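Long-range contacts in type III Pentaketide Synthase (Neurospora crassa, PDB 3EUO), which acts as a type III polyketide synthase, probably building pentaketide products by repeated acyl transfer and chain extension on an acyl starter: residues Leu8-Tyr12 / Phe336-Asn340; Thr269-Leu274 / Val371-Met375; Gln280-Tyr285 / Val356-Val360; Ala289-Met295 / His316-Ser320. All coordinates share one frame; numbering follows the deposited sequence.

Interaction 1 (Leu8-Tyr12 / Phe336-Asn340); sequences LGVQY and FSVLN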
# COMPACT_ATOMS: atom_id res chain seq x y z
N LEU A 8 5.00 -17.99 -13.12
CA LEU A 8 4.19 -18.02 -11.91
C LEU A 8 4.89 -18.91 -10.91
O LEU A 8 5.54 -19.89 -11.28
CB LEU A 8 2.78 -18.57 -12.18
CG LEU A 8 1.88 -17.92 -13.23
CD1 LEU A 8 2.06 -18.59 -14.61
CD2 LEU A 8 0.42 -18.01 -12.79
N GLY A 9 4.76 -18.56 -9.63
CA GLY A 9 5.30 -19.37 -8.55
C GLY A 9 4.39 -19.32 -7.34
O GLY A 9 3.77 -18.29 -7.05
N VAL A 10 4.33 -20.44 -6.62
CA VAL A 10 3.47 -20.55 -5.46
C VAL A 10 4.24 -21.31 -4.40
O VAL A 10 4.92 -22.29 -4.70
CB VAL A 10 2.15 -21.30 -5.79
CG1 VAL A 10 1.26 -21.46 -4.55
CG2 VAL A 10 1.39 -20.58 -6.91
N GLN A 11 4.14 -20.84 -3.15
CA GLN A 11 4.75 -21.56 -2.04
C GLN A 11 3.83 -21.56 -0.84
O GLN A 11 3.67 -20.54 -0.16
CB GLN A 11 6.13 -20.98 -1.69
CG GLN A 11 6.86 -21.76 -0.59
CD GLN A 11 7.28 -23.15 -1.03
OE1 GLN A 11 7.58 -23.39 -2.20
NE2 GLN A 11 7.31 -24.08 -0.09
N TYR A 12 3.22 -22.71 -0.59
CA TYR A 12 2.47 -22.93 0.62
C TYR A 12 3.43 -23.31 1.74
O TYR A 12 4.51 -23.86 1.47
CB TYR A 12 1.42 -24.04 0.41
CG TYR A 12 0.20 -23.59 -0.38
CD1 TYR A 12 -0.81 -22.83 0.22
CD2 TYR A 12 0.05 -23.92 -1.74
CE1 TYR A 12 -1.94 -22.42 -0.50
CE2 TYR A 12 -1.07 -23.52 -2.46
CZ TYR A 12 -2.06 -22.76 -1.85
OH TYR A 12 -3.17 -22.35 -2.56
N PHE A 336 -3.31 -16.21 -7.67
CA PHE A 336 -2.16 -16.65 -8.48
C PHE A 336 -1.94 -18.15 -8.34
O PHE A 336 -1.47 -18.81 -9.27
CB PHE A 336 -0.88 -15.87 -8.15
CG PHE A 336 -0.95 -14.37 -8.43
CD1 PHE A 336 -1.87 -13.84 -9.32
CD2 PHE A 336 -0.04 -13.51 -7.80
CE1 PHE A 336 -1.92 -12.46 -9.57
CE2 PHE A 336 -0.08 -12.14 -8.04
CZ PHE A 336 -1.02 -11.61 -8.93
N SER A 337 -2.29 -18.68 -7.17
CA SER A 337 -2.25 -20.12 -6.92
C SER A 337 -3.23 -20.85 -7.84
O SER A 337 -2.88 -21.88 -8.42
CB SER A 337 -2.56 -20.42 -5.45
OG SER A 337 -2.40 -21.79 -5.17
N VAL A 338 -4.44 -20.30 -7.96
CA VAL A 338 -5.44 -20.78 -8.93
C VAL A 338 -4.92 -20.73 -10.39
O VAL A 338 -4.99 -21.73 -11.11
CB VAL A 338 -6.78 -20.02 -8.78
CG1 VAL A 338 -7.76 -20.39 -9.89
CG2 VAL A 338 -7.40 -20.29 -7.40
N LEU A 339 -4.37 -19.59 -10.80
CA LEU A 339 -3.82 -19.46 -12.16
C LEU A 339 -2.64 -20.40 -12.45
O LEU A 339 -2.51 -20.91 -13.58
CB LEU A 339 -3.44 -18.01 -12.47
CG LEU A 339 -4.61 -17.04 -12.64
CD1 LEU A 339 -4.07 -15.63 -12.62
CD2 LEU A 339 -5.36 -17.32 -13.95
N ASN A 340 -1.81 -20.63 -11.44
CA ASN A 340 -0.71 -21.59 -11.55
C ASN A 340 -1.25 -23.01 -11.71
O ASN A 340 -0.81 -23.77 -12.57
CB ASN A 340 0.20 -21.49 -10.32
CG ASN A 340 1.47 -22.31 -10.46
OD1 ASN A 340 2.13 -22.28 -11.50
ND2 ASN A 340 1.82 -23.04 -9.41
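Val10 of strand 4-11 lies against Ser337 and Asn340 on helix 334-342. Its CB, pointing at the helix, comes 4.0 Å from Asn340 ND2. At CB the two methyls part. CG1 stands anti to the backbone N (chi1 179°) and reaches toward Ser337, coming 3.7 Å from Ser337 OG. CG2, on the backbone N side, settles between Ser337 and Asn340, 3.7 Å from Ser337 CA and 3.5 Å from Asn340 ND2. The carboxamide therefore lies beside a methyl, in van der Waals contact; its polar partner is Arg343, which bonds to OD1.

Strand and helix run at 117° to each other, their axes 8.0 Å apart at closest. Phe336 also packs on strand 204-211, the neighbour of strand 4-11 in the large mixed sheet, consistent with a helix in the inner layer of the layered thiolase fold.

Two residues before Val10, Leu8 uses its CD2 branch, which lies 3.7 Å from Asn340 N and also meets Leu339 CB. Tyr12, just past the strand's C-terminal end, brings its hydroxyl to Ser337: Tyr12 OH and Ser337 OG are hydrogen-bonded at 2.8 Å, and either may be the donor. Ser337 OG also has a weak bond from Arg323, and the Tyr12 ring stacks on His327.

Interaction 2 (Thr269-Leu274 / Val371-Met375); sequences TYADLL and VEMCM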
# COMPACT_ATOMS: atom_id res chain seq x y z
N THR A 269 -20.29 -6.91 -14.24
CA THR A 269 -18.84 -6.72 -14.37
C THR A 269 -18.30 -7.51 -15.56
O THR A 269 -17.53 -6.98 -16.36
CB THR A 269 -18.10 -7.10 -13.07
OG1 THR A 269 -18.75 -6.46 -11.96
CG2 THR A 269 -16.64 -6.64 -13.12
N TYR A 270 -18.75 -8.75 -15.70
CA TYR A 270 -18.40 -9.61 -16.83
C TYR A 270 -18.79 -8.97 -18.16
O TYR A 270 -18.00 -8.96 -19.10
CB TYR A 270 -19.05 -10.99 -16.68
CG TYR A 270 -19.03 -11.82 -17.94
CD1 TYR A 270 -17.95 -12.64 -18.25
CD2 TYR A 270 -20.11 -11.77 -18.83
CE1 TYR A 270 -17.93 -13.39 -19.41
CE2 TYR A 270 -20.10 -12.53 -19.99
CZ TYR A 270 -19.01 -13.33 -20.28
OH TYR A 270 -19.01 -14.07 -21.43
N ALA A 271 -20.01 -8.43 -18.23
CA ALA A 271 -20.53 -7.80 -19.46
C ALA A 271 -19.66 -6.63 -19.90
O ALA A 271 -19.39 -6.47 -21.09
CB ALA A 271 -21.98 -7.35 -19.26
N ASP A 272 -19.23 -5.83 -18.94
CA ASP A 272 -18.36 -4.69 -19.21
C ASP A 272 -16.96 -5.12 -19.65
O ASP A 272 -16.40 -4.54 -20.59
CB ASP A 272 -18.29 -3.78 -17.99
CG ASP A 272 -19.54 -2.92 -17.85
OD1 ASP A 272 -20.28 -2.76 -18.84
OD2 ASP A 272 -19.76 -2.39 -16.74
N LEU A 273 -16.42 -6.13 -18.98
CA LEU A 273 -15.14 -6.73 -19.35
C LEU A 273 -15.17 -7.25 -20.79
O LEU A 273 -14.29 -6.94 -21.60
CB LEU A 273 -14.78 -7.87 -18.40
CG LEU A 273 -13.50 -8.67 -18.69
CD1 LEU A 273 -12.27 -7.83 -18.40
CD2 LEU A 273 -13.47 -9.97 -17.90
N LEU A 274 -16.19 -8.03 -21.09
CA LEU A 274 -16.30 -8.68 -22.39
C LEU A 274 -16.52 -7.67 -23.52
O LEU A 274 -15.91 -7.78 -24.57
CB LEU A 274 -17.39 -9.75 -22.37
CG LEU A 274 -17.58 -10.63 -23.61
CD1 LEU A 274 -16.33 -11.45 -23.89
CD2 LEU A 274 -18.77 -11.54 -23.40
N VAL A 371 -14.56 -5.30 -6.47
CA VAL A 371 -14.63 -6.39 -7.43
C VAL A 371 -13.51 -6.21 -8.46
O VAL A 371 -13.34 -5.11 -9.00
CB VAL A 371 -15.98 -6.42 -8.17
CG1 VAL A 371 -16.04 -7.61 -9.13
CG2 VAL A 371 -17.15 -6.46 -7.18
N GLU A 372 -12.78 -7.28 -8.73
CA GLU A 372 -11.71 -7.28 -9.72
C GLU A 372 -11.97 -8.40 -10.73
O GLU A 372 -12.26 -9.53 -10.33
CB GLU A 372 -10.35 -7.52 -9.06
CG GLU A 372 -9.91 -6.46 -8.05
CD GLU A 372 -9.39 -5.16 -8.69
OE1 GLU A 372 -9.07 -5.13 -9.89
OE2 GLU A 372 -9.29 -4.16 -7.95
N MET A 373 -11.89 -8.08 -12.01
CA MET A 373 -11.91 -9.10 -13.06
C MET A 373 -10.79 -8.83 -14.05
O MET A 373 -10.41 -7.68 -14.28
CB MET A 373 -13.24 -9.13 -13.82
CG MET A 373 -14.34 -9.93 -13.18
SD MET A 373 -15.72 -10.35 -14.31
CE MET A 373 -16.93 -10.79 -13.08
N CYS A 374 -10.26 -9.90 -14.64
CA CYS A 374 -9.31 -9.77 -15.73
C CYS A 374 -9.61 -10.80 -16.81
O CYS A 374 -10.21 -11.85 -16.54
CB CYS A 374 -7.87 -9.91 -15.22
SG CYS A 374 -7.44 -11.54 -14.58
N MET A 375 -9.20 -10.49 -18.04
CA MET A 375 -9.27 -11.45 -19.13
C MET A 375 -7.86 -11.85 -19.54
O MET A 375 -7.05 -10.99 -19.90
CB MET A 375 -10.02 -10.86 -20.33
CG MET A 375 -10.19 -11.85 -21.49
SD MET A 375 -11.31 -13.23 -21.18
CE MET A 375 -12.87 -12.39 -21.43
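Met373 and Thr269 meet side on, their side chains crossing at a slant. Met373 runs out extended beyond CG, which lays its thioether along the first turn of 269-274. SD comes 3.7 Å from Tyr270 N, and CE rests 3.9 Å from Thr269 CB. The methyl of Thr269, CG2, faces the middle of the same chain, 4.0 Å from Met373 CG, while its hydroxyl turns back to Ser265 O within the helix. Val371 CG1 closes this end against Thr269.

One turn on, Leu273 points toward the strand with its two branches split. CD2 sits 4.0 Å from Cys374 O, and CD1 lies 4.2 Å from Met375 CB. Met375 then folds back, bent at chi2 (69°) and again at chi3, to bring CE within 4.3 Å of Leu274 CD1. No hydrogen bond crosses the contact.

Helix and strand run roughly alongside, at 35° with axes 9.1 Å apart. On the other side of the strand Glu372 and Cys374 meet helix 145-162, so 371-375 is covered by a helix on both faces, as expected for the alternating helix and sheet layers of the thiolase fold.

Interaction 3 (Gln280-Tyr285 / Val356-Val360); sequences QLPSSY and VKEYV
The rings of Tyr285 and Tyr359 form an edge-to-face pair. Tyr359 CD2 stands over the centre of one face of Tyr285, 3.4 Å above its plane; the planes are 61° apart and the centroids 4.8 Å. Tyr359 CG is anti to the carbonyl carbon, beside the backbone N (chi1 -64°), which sends the ring to Tyr285. At the edge of the Tyr285 ring, near its plane, lie Lys357 CB and a water. The Tyr359 ring has Tyr285 CE1 and a second water at its edge.

Leu281 and Pro282 frame the Tyr359 ring from oblique directions. Leu281 slides past it and sets CD2 3.4 Å from Tyr359 CE1, the ring atom across from the CD2 that meets Tyr285. Pro282 and Tyr359 approach each other from opposite directions, and Pro282 CD is 3.6 Å from Tyr359 OH. A type I turn from Pro282 to Tyr285, closed by the Tyr285 N to Pro282 O bond, brings Pro282 and Tyr285 to Tyr359.

The polar ends are held separately. Glu358 N donates to Tyr285 OH at 2.9 Å, almost straight at 170°. A water joins Gln280 O to Tyr359 OH, 2.8 Å from the oxygen of that hydroxyl.

The loop between helix 258-277 and strand 292-295 is thus fastened to the start of strand 359-366 at the protein surface. The two tyrosines account for most of the buried surface, whereas the backbone N-H bound to Tyr285 OH fixes where that ring ends, and a water extends the polar link at the Tyr359 hydroxyl.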
# COMPACT_ATOMS: atom_id res chain seq x y z
N GLN A 280 -11.69 -8.46 -30.05
CA GLN A 280 -10.44 -9.21 -30.02
C GLN A 280 -10.67 -10.72 -29.89
O GLN A 280 -9.77 -11.51 -30.15
CB GLN A 280 -9.55 -8.73 -28.86
CG GLN A 280 -9.17 -7.27 -28.92
CD GLN A 280 -8.55 -6.77 -27.63
OE1 GLN A 280 -7.67 -7.42 -27.04
NE2 GLN A 280 -9.01 -5.60 -27.17
N LEU A 281 -11.88 -11.10 -29.48
CA LEU A 281 -12.19 -12.50 -29.21
C LEU A 281 -12.89 -13.20 -30.37
O LEU A 281 -13.74 -12.61 -31.03
CB LEU A 281 -13.05 -12.63 -27.94
CG LEU A 281 -12.56 -12.01 -26.63
CD1 LEU A 281 -13.39 -12.50 -25.48
CD2 LEU A 281 -11.08 -12.28 -26.36
N PRO A 282 -12.52 -14.47 -30.64
CA PRO A 282 -13.17 -15.32 -31.64
C PRO A 282 -14.64 -15.60 -31.31
O PRO A 282 -15.07 -15.34 -30.18
CB PRO A 282 -12.38 -16.63 -31.57
CG PRO A 282 -11.10 -16.28 -30.95
CD PRO A 282 -11.41 -15.19 -29.98
N SER A 283 -15.38 -16.14 -32.28
CA SER A 283 -16.80 -16.45 -32.10
C SER A 283 -17.06 -17.49 -31.02
O SER A 283 -18.12 -17.49 -30.40
CB SER A 283 -17.44 -16.90 -33.43
OG SER A 283 -16.72 -17.96 -34.03
N SER A 284 -16.09 -18.38 -30.81
CA SER A 284 -16.22 -19.45 -29.81
C SER A 284 -16.03 -18.97 -28.37
O SER A 284 -16.15 -19.76 -27.42
CB SER A 284 -15.28 -20.61 -30.15
OG SER A 284 -13.97 -20.14 -30.41
N TYR A 285 -15.74 -17.69 -28.19
CA TYR A 285 -15.61 -17.08 -26.87
C TYR A 285 -16.52 -15.87 -26.75
O TYR A 285 -16.08 -14.72 -26.87
CB TYR A 285 -14.14 -16.76 -26.55
CG TYR A 285 -13.30 -18.01 -26.47
CD1 TYR A 285 -13.17 -18.71 -25.27
CD2 TYR A 285 -12.66 -18.52 -27.61
CE1 TYR A 285 -12.41 -19.87 -25.20
CE2 TYR A 285 -11.91 -19.69 -27.54
CZ TYR A 285 -11.79 -20.35 -26.34
OH TYR A 285 -11.05 -21.50 -26.28
N VAL A 356 -10.04 -27.46 -23.02
CA VAL A 356 -9.21 -26.50 -22.30
C VAL A 356 -9.32 -25.18 -23.04
O VAL A 356 -8.98 -25.09 -24.22
CB VAL A 356 -7.73 -26.95 -22.23
CG1 VAL A 356 -6.88 -25.90 -21.52
CG2 VAL A 356 -7.61 -28.29 -21.53
N LYS A 357 -9.79 -24.16 -22.33
CA LYS A 357 -10.11 -22.88 -22.96
C LYS A 357 -8.89 -21.99 -23.18
O LYS A 357 -7.96 -21.98 -22.38
CB LYS A 357 -11.19 -22.14 -22.16
CG LYS A 357 -12.47 -22.95 -21.93
CD LYS A 357 -13.01 -23.58 -23.23
CE LYS A 357 -14.40 -24.17 -23.03
NZ LYS A 357 -14.43 -25.25 -22.01
N GLU A 358 -8.93 -21.25 -24.28
CA GLU A 358 -7.86 -20.34 -24.68
C GLU A 358 -7.97 -19.01 -23.93
O GLU A 358 -7.02 -18.23 -23.90
CB GLU A 358 -7.95 -20.10 -26.18
CG GLU A 358 -6.65 -19.67 -26.83
CD GLU A 358 -6.53 -20.14 -28.27
OE1 GLU A 358 -7.36 -20.97 -28.72
OE2 GLU A 358 -5.60 -19.67 -28.95
N TYR A 359 -9.14 -18.76 -23.35
CA TYR A 359 -9.41 -17.50 -22.66
C TYR A 359 -9.94 -17.76 -21.27
O TYR A 359 -10.81 -18.61 -21.06
CB TYR A 359 -10.37 -16.63 -23.47
CG TYR A 359 -9.79 -16.19 -24.80
CD1 TYR A 359 -9.09 -14.99 -24.92
CD2 TYR A 359 -9.94 -16.98 -25.94
CE1 TYR A 359 -8.54 -14.59 -26.14
CE2 TYR A 359 -9.39 -16.60 -27.16
CZ TYR A 359 -8.71 -15.40 -27.25
OH TYR A 359 -8.18 -15.02 -28.46
N VAL A 360 -9.40 -17.00 -20.31
CA VAL A 360 -9.64 -17.24 -18.90
C VAL A 360 -10.11 -15.95 -18.24
O VAL A 360 -9.48 -14.90 -18.40
CB VAL A 360 -8.35 -17.76 -18.19
CG1 VAL A 360 -8.63 -18.13 -16.74
CG2 VAL A 360 -7.76 -18.94 -18.94
O HOH W 1 -7.29 -12.38 -28.48
O HOH W 2 -10.05 -22.50 -28.35

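Interaction 4 (Ala289-Met295 / His316-Ser320); sequences ADFDWAM and HMRAS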
# COMPACT_ATOMS: atom_id res chain seq x y z
N ALA A 289 -19.98 -19.55 -20.29
CA ALA A 289 -19.60 -20.96 -20.34
C ALA A 289 -18.50 -21.27 -21.36
O ALA A 289 -17.91 -22.34 -21.32
CB ALA A 289 -20.84 -21.84 -20.60
N ASP A 290 -18.23 -20.32 -22.27
CA ASP A 290 -17.15 -20.47 -23.25
C ASP A 290 -15.76 -20.37 -22.62
O ASP A 290 -14.78 -20.84 -23.20
CB ASP A 290 -17.25 -19.41 -24.36
CG ASP A 290 -18.46 -19.60 -25.27
OD1 ASP A 290 -19.01 -20.71 -25.33
OD2 ASP A 290 -18.84 -18.62 -25.94
N PHE A 291 -15.67 -19.75 -21.44
CA PHE A 291 -14.37 -19.46 -20.82
C PHE A 291 -14.05 -20.42 -19.69
O PHE A 291 -14.95 -21.06 -19.13
CB PHE A 291 -14.35 -18.03 -20.25
CG PHE A 291 -14.62 -16.97 -21.27
CD1 PHE A 291 -13.57 -16.37 -21.96
CD2 PHE A 291 -15.93 -16.57 -21.55
CE1 PHE A 291 -13.82 -15.38 -22.92
CE2 PHE A 291 -16.18 -15.57 -22.50
CZ PHE A 291 -15.12 -14.98 -23.18
N ASP A 292 -12.77 -20.52 -19.37
CA ASP A 292 -12.34 -21.06 -18.08
C ASP A 292 -12.39 -19.91 -17.09
O ASP A 292 -12.14 -18.77 -17.45
CB ASP A 292 -10.94 -21.64 -18.17
CG ASP A 292 -10.94 -23.10 -18.62
OD1 ASP A 292 -11.96 -23.80 -18.38
OD2 ASP A 292 -9.93 -23.54 -19.21
N TRP A 293 -12.71 -20.23 -15.84
CA TRP A 293 -12.94 -19.22 -14.82
C TRP A 293 -12.01 -19.43 -13.63
O TRP A 293 -12.12 -20.41 -12.89
CB TRP A 293 -14.40 -19.25 -14.38
CG TRP A 293 -15.34 -18.54 -15.31
CD1 TRP A 293 -15.80 -18.98 -16.52
CD2 TRP A 293 -15.95 -17.27 -15.08
NE1 TRP A 293 -16.65 -18.05 -17.07
CE2 TRP A 293 -16.76 -16.98 -16.21
CE3 TRP A 293 -15.89 -16.33 -14.04
CZ2 TRP A 293 -17.51 -15.81 -16.31
CZ3 TRP A 293 -16.63 -15.16 -14.15
CH2 TRP A 293 -17.43 -14.91 -15.28
N ALA A 294 -11.07 -18.50 -13.47
CA ALA A 294 -10.17 -18.51 -12.33
C ALA A 294 -10.80 -17.61 -11.27
O ALA A 294 -10.53 -16.41 -11.21
CB ALA A 294 -8.79 -17.98 -12.74
N MET A 295 -11.68 -18.19 -10.45
CA MET A 295 -12.35 -17.45 -9.39
C MET A 295 -11.57 -17.53 -8.09
O MET A 295 -11.05 -18.60 -7.75
CB MET A 295 -13.76 -18.02 -9.15
CG MET A 295 -14.57 -17.28 -8.08
SD MET A 295 -15.23 -15.70 -8.65
CE MET A 295 -15.84 -16.21 -10.26
N HIS A 316 -15.77 -25.61 -14.77
CA HIS A 316 -15.39 -24.31 -15.32
C HIS A 316 -14.43 -23.59 -14.38
O HIS A 316 -13.57 -22.85 -14.84
CB HIS A 316 -16.61 -23.44 -15.57
CG HIS A 316 -17.32 -23.75 -16.85
ND1 HIS A 316 -18.16 -24.83 -16.99
CD2 HIS A 316 -17.31 -23.11 -18.05
CE1 HIS A 316 -18.64 -24.85 -18.23
NE2 HIS A 316 -18.14 -23.82 -18.89
N MET A 317 -14.60 -23.81 -13.08
CA MET A 317 -13.71 -23.24 -12.07
C MET A 317 -12.93 -24.33 -11.32
O MET A 317 -12.71 -24.21 -10.11
CB MET A 317 -14.52 -22.42 -11.06
CG MET A 317 -15.18 -21.18 -11.61
SD MET A 317 -16.32 -20.42 -10.41
CE MET A 317 -17.07 -21.83 -9.75
N ARG A 318 -12.49 -25.37 -12.04
CA ARG A 318 -11.84 -26.55 -11.44
C ARG A 318 -10.60 -26.24 -10.57
O ARG A 318 -10.40 -26.87 -9.53
CB ARG A 318 -11.48 -27.57 -12.53
CG ARG A 318 -10.52 -27.04 -13.59
CD ARG A 318 -10.56 -27.92 -14.83
NE ARG A 318 -9.82 -27.35 -15.95
CZ ARG A 318 -10.28 -26.40 -16.75
NH1 ARG A 318 -11.49 -25.87 -16.56
NH2 ARG A 318 -9.53 -25.95 -17.75
N ALA A 319 -9.78 -25.29 -11.01
CA ALA A 319 -8.60 -24.88 -10.24
C ALA A 319 -8.97 -24.12 -8.96
O ALA A 319 -8.25 -24.19 -7.96
CB ALA A 319 -7.66 -24.06 -11.12
N SER A 320 -10.09 -23.41 -8.99
CA SER A 320 -10.62 -22.69 -7.82
C SER A 320 -11.07 -23.69 -6.77
O SER A 320 -10.74 -23.56 -5.60
CB SER A 320 -11.77 -21.78 -8.22
OG SER A 320 -11.34 -20.78 -9.13
O HOH W 3 -10.41 -22.38 -11.88
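Strand 292-295, outermost on its side of the large mixed sheet within the chain, meets the N-terminal turn of helix 318-327 where Trp293 pairs with His316 and Met317. Trp293 N donates to His316 O at 2.9 Å, and Trp293 O receives the CA-H of Met317 as well as a water that also takes the N-H of Ser320. Beside this backbone link, Trp293 CB packs 3.5 Å from Met317 CG, and Met317 SD reaches Met295 CB.

Asp292 and Ala294 use their backbones on strand 359-366, while the intervening Trp293 turns its amide to the helix end; the strand therefore joins sheet and helix by its two edges. Met317 is the N-cap residue of that helix.

Arg318 comes to Asp292 end-on. Its CG takes the crowded position between backbone N and carbonyl carbon (chi1 60°), and the chain then runs extended to NE. The result is a two-pronged salt bridge: Arg318 NH1 to Asp292 OD1 at 2.8 Å, and NH2 to Asp292 OD2. Both nitrogens meet the carboxylate from above its plane, which is turned 60° from the guanidinium. Asp292 OD2 also accepts the N-H of Lys357, and NH1 also serves Glu315 O.

His316 swings its ring to the 3-10 segment: NE2 donates to Ala289 O at 2.9 Å, the oxygen lying in the ring plane, and ND1 is bonded to Thr313 OG1. At the other end Ser320 OG donates to Met295 O, 2.6 Å away, in the carbonyl plane on a lone pair.

Overall arrangement
All four contacts reach the same mixed sheet. Interactions 2, 3 and 4 cluster on one side of the chain's centre, their own centres 13 to 15 Å apart. Phe291 of interaction 4 packs against Tyr270, Leu274 and Met375 of interaction 2; Leu281 of interaction 3 also reaches Leu274. Interactions 3 and 4 are neighbours in the sheet, through strands 359-366 and 292-295. Interaction 1 sits more centrally, about 16 Å from interaction 4 between centres, and meets it through Val338 and Leu339. It also lies toward the probable active site: the Phe336 side chain lies near, without touching, the glycine-rich segment Gly140-Gly145 that holds Cys143, seen oxidised to 3-sulfinoalanine and probably the family's nucleophile.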